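Local coordinates for glycerol kinase, putative (Plasmodium falciparum, PDB 2W40), which probably phosphorylates glycerol with ATP to give sn-glycerol 3-phosphate, as an FGGY-family member of the sugar kinase/Hsp70/actin superfamily, at residues I103-T108 with T136-K142. Sequence-based numbering, arbitrary orientation.
Sequences IVWLDT and TYFSAFK. With EDO (1,2-ethanediol), chain B.
W105 and Y137 bring their CA atoms to 5.3 Å where a type I beta turn, V104 to D107, meets the loop entering helix 140-149, a buried contact in the N-terminal domain of this FGGY kinase. K142 ties the two together. Its chain, kinked at three successive bonds beyond CB, first lays CG against CG2 of I103 (3.8 Å), an apolar methyl packing on the lysine's methylenes, and then turns its ammonium to the backbone. NZ donates to V104 O at 3.1 Å, tilted 31° from the carbonyl plane, while the turn's own D107 N reaches the same oxygen from the opposite face. A lysine suits this buried place because one amine can serve carbonyls on both segments. The carboxylate of D107 is turned elsewhere, to R109 and the backbone of Y45.

Further along the turn, W105 and Y137 touch through their ring margins, CE3 to CE1 at 3.6 Å, with planes at 63°. Y137 OH bonds a bound glycerol and W105 NE1 bonds T13 OG1; the W105 side chain lies about 4 Å from that of T270, an ADP-binding residue, so the pair probably lines the active-site cleft. A water within hydrogen-bonding distance of W105 O, D107 O and T136 OG1 joins the segments; threonine offers it a hydroxyl, which also meets T108 CG2 at 3.8 Å. Within its own segment, K142 NZ also donates to T136 O at 2.8 Å, in the carbonyl plane.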
ATOM      1  N   ILE C 103      18.455 -20.206   5.538  1.00  7.05           N
ATOM      2  CA  ILE C 103      18.326 -18.805   5.305  1.00  7.14           C
ATOM      3  C   ILE C 103      18.262 -18.588   3.790  1.00  5.88           C
ATOM      4  O   ILE C 103      19.174 -18.985   3.040  1.00  7.41           O
ATOM      5  CB  ILE C 103      19.485 -17.973   5.891  1.00  6.92           C
ATOM      6  CG1 ILE C 103      19.536 -18.169   7.443  1.00  8.41           C
ATOM      7  CG2 ILE C 103      19.231 -16.476   5.602  1.00  8.67           C
ATOM      8  CD1 ILE C 103      20.697 -17.476   8.150  1.00  8.76           C
ATOM      9  N   VAL C 104      17.096 -18.066   3.368  1.00  6.29           N
ATOM     10  CA  VAL C 104      16.702 -18.071   1.940  1.00  6.95           C
ATOM     11  C   VAL C 104      17.437 -16.958   1.227  1.00  6.71           C
ATOM     12  O   VAL C 104      17.876 -15.923   1.837  1.00  8.02           O
ATOM     13  CB  VAL C 104      15.141 -18.004   1.814  1.00  5.30           C
ATOM     14  CG1 VAL C 104      14.620 -18.089   0.412  1.00  6.77           C
ATOM     15  CG2 VAL C 104      14.496 -19.173   2.596  1.00  7.54           C
ATOM     16  N   TRP C 105      17.520 -17.110  -0.084  1.00  6.99           N
ATOM     17  CA  TRP C 105      18.138 -16.067  -0.969  1.00  5.45           C
ATOM     18  C   TRP C 105      17.534 -14.674  -0.708  1.00  7.21           C
ATOM     19  O   TRP C 105      18.166 -13.693  -0.927  1.00  9.22           O
ATOM     20  CB  TRP C 105      18.105 -16.555  -2.421  1.00  6.72           C
ATOM     21  CG  TRP C 105      16.750 -16.754  -3.000  1.00  6.52           C
ATOM     22  CD1 TRP C 105      16.049 -17.914  -3.001  1.00  6.81           C
ATOM     23  CD2 TRP C 105      15.965 -15.801  -3.758  1.00  6.11           C
ATOM     24  NE1 TRP C 105      14.864 -17.757  -3.712  1.00  9.01           N
ATOM     25  CE2 TRP C 105      14.782 -16.477  -4.182  1.00  5.71           C
ATOM     26  CE3 TRP C 105      16.189 -14.489  -4.221  1.00  8.95           C
ATOM     27  CZ2 TRP C 105      13.768 -15.805  -4.971  1.00  8.12           C
ATOM     28  CZ3 TRP C 105      15.245 -13.869  -5.002  1.00  7.34           C
ATOM     29  CH2 TRP C 105      14.042 -14.524  -5.362  1.00  9.93           C
ATOM     30  N   LEU C 106      16.235 -14.633  -0.502  1.00  7.46           N
ATOM     31  CA  LEU C 106      15.452 -13.402  -0.240  1.00  7.76           C
ATOM     32  C   LEU C 106      15.712 -12.715   1.127  1.00  8.30           C
ATOM     33  O   LEU C 106      15.292 -11.557   1.324  1.00  9.82           O
ATOM     34  CB  LEU C 106      13.959 -13.684  -0.370  1.00  7.41           C
ATOM     35  CG  LEU C 106      13.386 -13.782  -1.791  1.00  8.21           C
ATOM     36  CD1 LEU C 106      11.933 -14.403  -1.759  1.00 10.92           C
ATOM     37  CD2 LEU C 106      13.427 -12.345  -2.513  1.00  9.49           C
ATOM     38  N   ASP C 107      16.411 -13.401   2.027  1.00  7.22           N
ATOM     39  CA  ASP C 107      16.712 -12.852   3.351  1.00  7.08           C
ATOM     40  C   ASP C 107      17.670 -11.676   3.159  1.00 10.10           C
ATOM     41  O   ASP C 107      18.602 -11.744   2.400  1.00 10.29           O
ATOM     42  CB  ASP C 107      17.373 -13.945   4.224  1.00  6.75           C
ATOM     43  CG  ASP C 107      17.588 -13.540   5.670  1.00  8.83           C
ATOM     44  OD1 ASP C 107      16.783 -13.947   6.553  1.00  8.61           O
ATOM     45  OD2 ASP C 107      18.571 -12.793   5.856  1.00 10.84           O
ATOM     46  N   THR C 108      17.446 -10.641   3.947  1.00  9.94           N
ATOM     47  CA  THR C 108      18.319  -9.469   3.893  1.00  9.72           C
ATOM     48  C   THR C 108      18.860  -8.990   5.244  1.00  9.95           C
ATOM     49  O   THR C 108      19.282  -7.816   5.381  1.00 11.52           O
ATOM     50  CB  THR C 108      17.547  -8.276   3.251  1.00 10.20           C
ATOM     51  OG1 THR C 108      16.316  -8.017   3.941  1.00 15.50           O
ATOM     52  CG2 THR C 108      17.285  -8.517   1.772  1.00 14.93           C
ATOM     53  N   THR C 136      23.523  -9.015  -0.340  1.00  8.93           N
ATOM     54  CA  THR C 136      22.736  -9.725   0.663  1.00  9.37           C
ATOM     55  C   THR C 136      22.173 -11.041   0.162  1.00  9.50           C
ATOM     56  O   THR C 136      21.486 -11.764   0.936  1.00 11.46           O
ATOM     57  CB  THR C 136      21.562  -8.898   1.214  1.00 10.52           C
ATOM     58  OG1 THR C 136      20.716  -8.634   0.114  1.00 13.26           O
ATOM     59  CG2 THR C 136      22.045  -7.539   1.805  1.00 11.69           C
ATOM     60  N   TYR C 137      22.442 -11.312  -1.115  1.00  9.55           N
ATOM     61  CA  TYR C 137      21.707 -12.298  -1.973  1.00  8.46           C
ATOM     62  C   TYR C 137      22.442 -13.677  -1.949  1.00  8.21           C
ATOM     63  O   TYR C 137      21.793 -14.740  -1.737  1.00 10.73           O
ATOM     64  CB  TYR C 137      21.692 -11.689  -3.378  1.00  9.66           C
ATOM     65  CG  TYR C 137      21.125 -12.531  -4.501  1.00  7.70           C
ATOM     66  CD1 TYR C 137      20.082 -13.458  -4.289  1.00  9.60           C
ATOM     67  CD2 TYR C 137      21.539 -12.296  -5.760  1.00  9.82           C
ATOM     68  CE1 TYR C 137      19.545 -14.192  -5.420  1.00  8.57           C
ATOM     69  CE2 TYR C 137      21.056 -13.031  -6.824  1.00  9.13           C
ATOM     70  CZ  TYR C 137      20.027 -13.932  -6.660  1.00  9.91           C
ATOM     71  OH  TYR C 137      19.562 -14.615  -7.783  1.00 11.21           O
ATOM     72  N   PHE C 138      23.765 -13.660  -2.228  1.00  7.17           N
ATOM     73  CA  PHE C 138      24.617 -14.869  -2.217  1.00  7.52           C
ATOM     74  C   PHE C 138      24.764 -15.515  -0.866  1.00  7.28           C
ATOM     75  O   PHE C 138      24.381 -14.940   0.096  1.00  9.53           O
ATOM     76  CB  PHE C 138      25.895 -14.607  -2.932  1.00  9.61           C
ATOM     77  CG  PHE C 138      25.787 -14.639  -4.453  1.00  9.09           C
ATOM     78  CD1 PHE C 138      24.586 -14.420  -5.118  1.00 10.09           C
ATOM     79  CD2 PHE C 138      26.902 -14.998  -5.198  1.00  8.35           C
ATOM     80  CE1 PHE C 138      24.526 -14.505  -6.533  1.00 11.22           C
ATOM     81  CE2 PHE C 138      26.861 -15.063  -6.603  1.00 11.20           C
ATOM     82  CZ  PHE C 138      25.668 -14.756  -7.250  1.00  9.57           C
ATOM     83  N   SER C 139      25.264 -16.745  -0.812  1.00  8.26           N
ATOM     84  CA  SER C 139      25.225 -17.512   0.450  1.00  5.89           C
ATOM     85  C   SER C 139      26.182 -16.938   1.515  1.00  7.89           C
ATOM     86  O   SER C 139      25.889 -17.070   2.727  1.00  8.06           O
ATOM     87  CB  SER C 139      25.624 -18.969   0.219  1.00  7.14           C
ATOM     88  OG  SER C 139      24.810 -19.559  -0.755  1.00  8.21           O
ATOM     89  N   ALA C 140      27.310 -16.386   1.049  1.00  7.49           N
ATOM     90  CA  ALA C 140      28.488 -16.174   1.954  1.00  7.23           C
ATOM     91  C   ALA C 140      28.128 -15.317   3.189  1.00  6.16           C
ATOM     92  O   ALA C 140      28.516 -15.669   4.307  1.00  7.20           O
ATOM     93  CB  ALA C 140      29.635 -15.505   1.238  1.00  8.70           C
ATOM     94  N   PHE C 141      27.433 -14.211   2.988  1.00  7.07           N
ATOM     95  CA  PHE C 141      27.146 -13.365   4.204  1.00  7.62           C
ATOM     96  C   PHE C 141      26.162 -13.983   5.148  1.00  7.90           C
ATOM     97  O   PHE C 141      26.219 -13.735   6.348  1.00  8.65           O
ATOM     98  CB  PHE C 141      26.670 -11.950   3.843  1.00  8.30           C
ATOM     99  CG  PHE C 141      27.795 -11.024   3.436  1.00  8.83           C
ATOM    100  CD1 PHE C 141      28.444 -10.284   4.405  1.00 10.44           C
ATOM    101  CD2 PHE C 141      28.197 -10.897   2.128  1.00  6.30           C
ATOM    102  CE1 PHE C 141      29.500  -9.428   4.116  1.00 11.66           C
ATOM    103  CE2 PHE C 141      29.251 -10.034   1.825  1.00  7.92           C
ATOM    104  CZ  PHE C 141      29.904  -9.298   2.840  1.00  9.12           C
ATOM    105  N   LYS C 142      25.297 -14.848   4.624  1.00  7.15           N
ATOM    106  CA  LYS C 142      24.421 -15.687   5.501  1.00  8.11           C
ATOM    107  C   LYS C 142      25.217 -16.697   6.318  1.00  7.48           C
ATOM    108  O   LYS C 142      24.934 -16.906   7.510  1.00  9.14           O
ATOM    109  CB  LYS C 142      23.375 -16.313   4.608  1.00  9.26           C
ATOM    110  CG  LYS C 142      22.540 -15.152   4.159  1.00 15.41           C
ATOM    111  CD  LYS C 142      22.561 -15.003   2.724  1.00 25.32           C
ATOM    112  CE  LYS C 142      21.371 -15.505   2.048  1.00 25.64           C
ATOM    113  NZ  LYS C 142      20.603 -14.379   1.542  1.00 20.99           N
TER
HETATM  114  C1  EDO B1514      11.708 -10.822   5.062  1.00 21.31           C
HETATM  115  O1  EDO B1514      10.998  -9.660   5.849  1.00 18.42           O
HETATM  116  C2  EDO B1514      12.420 -10.785   3.629  1.00 28.33           C
HETATM  117  O2  EDO B1514      13.813 -10.436   3.192  1.00 20.35           O
HETATM  118  O   HOH W   1      18.734 -10.815  -0.396  1.00 12.38           O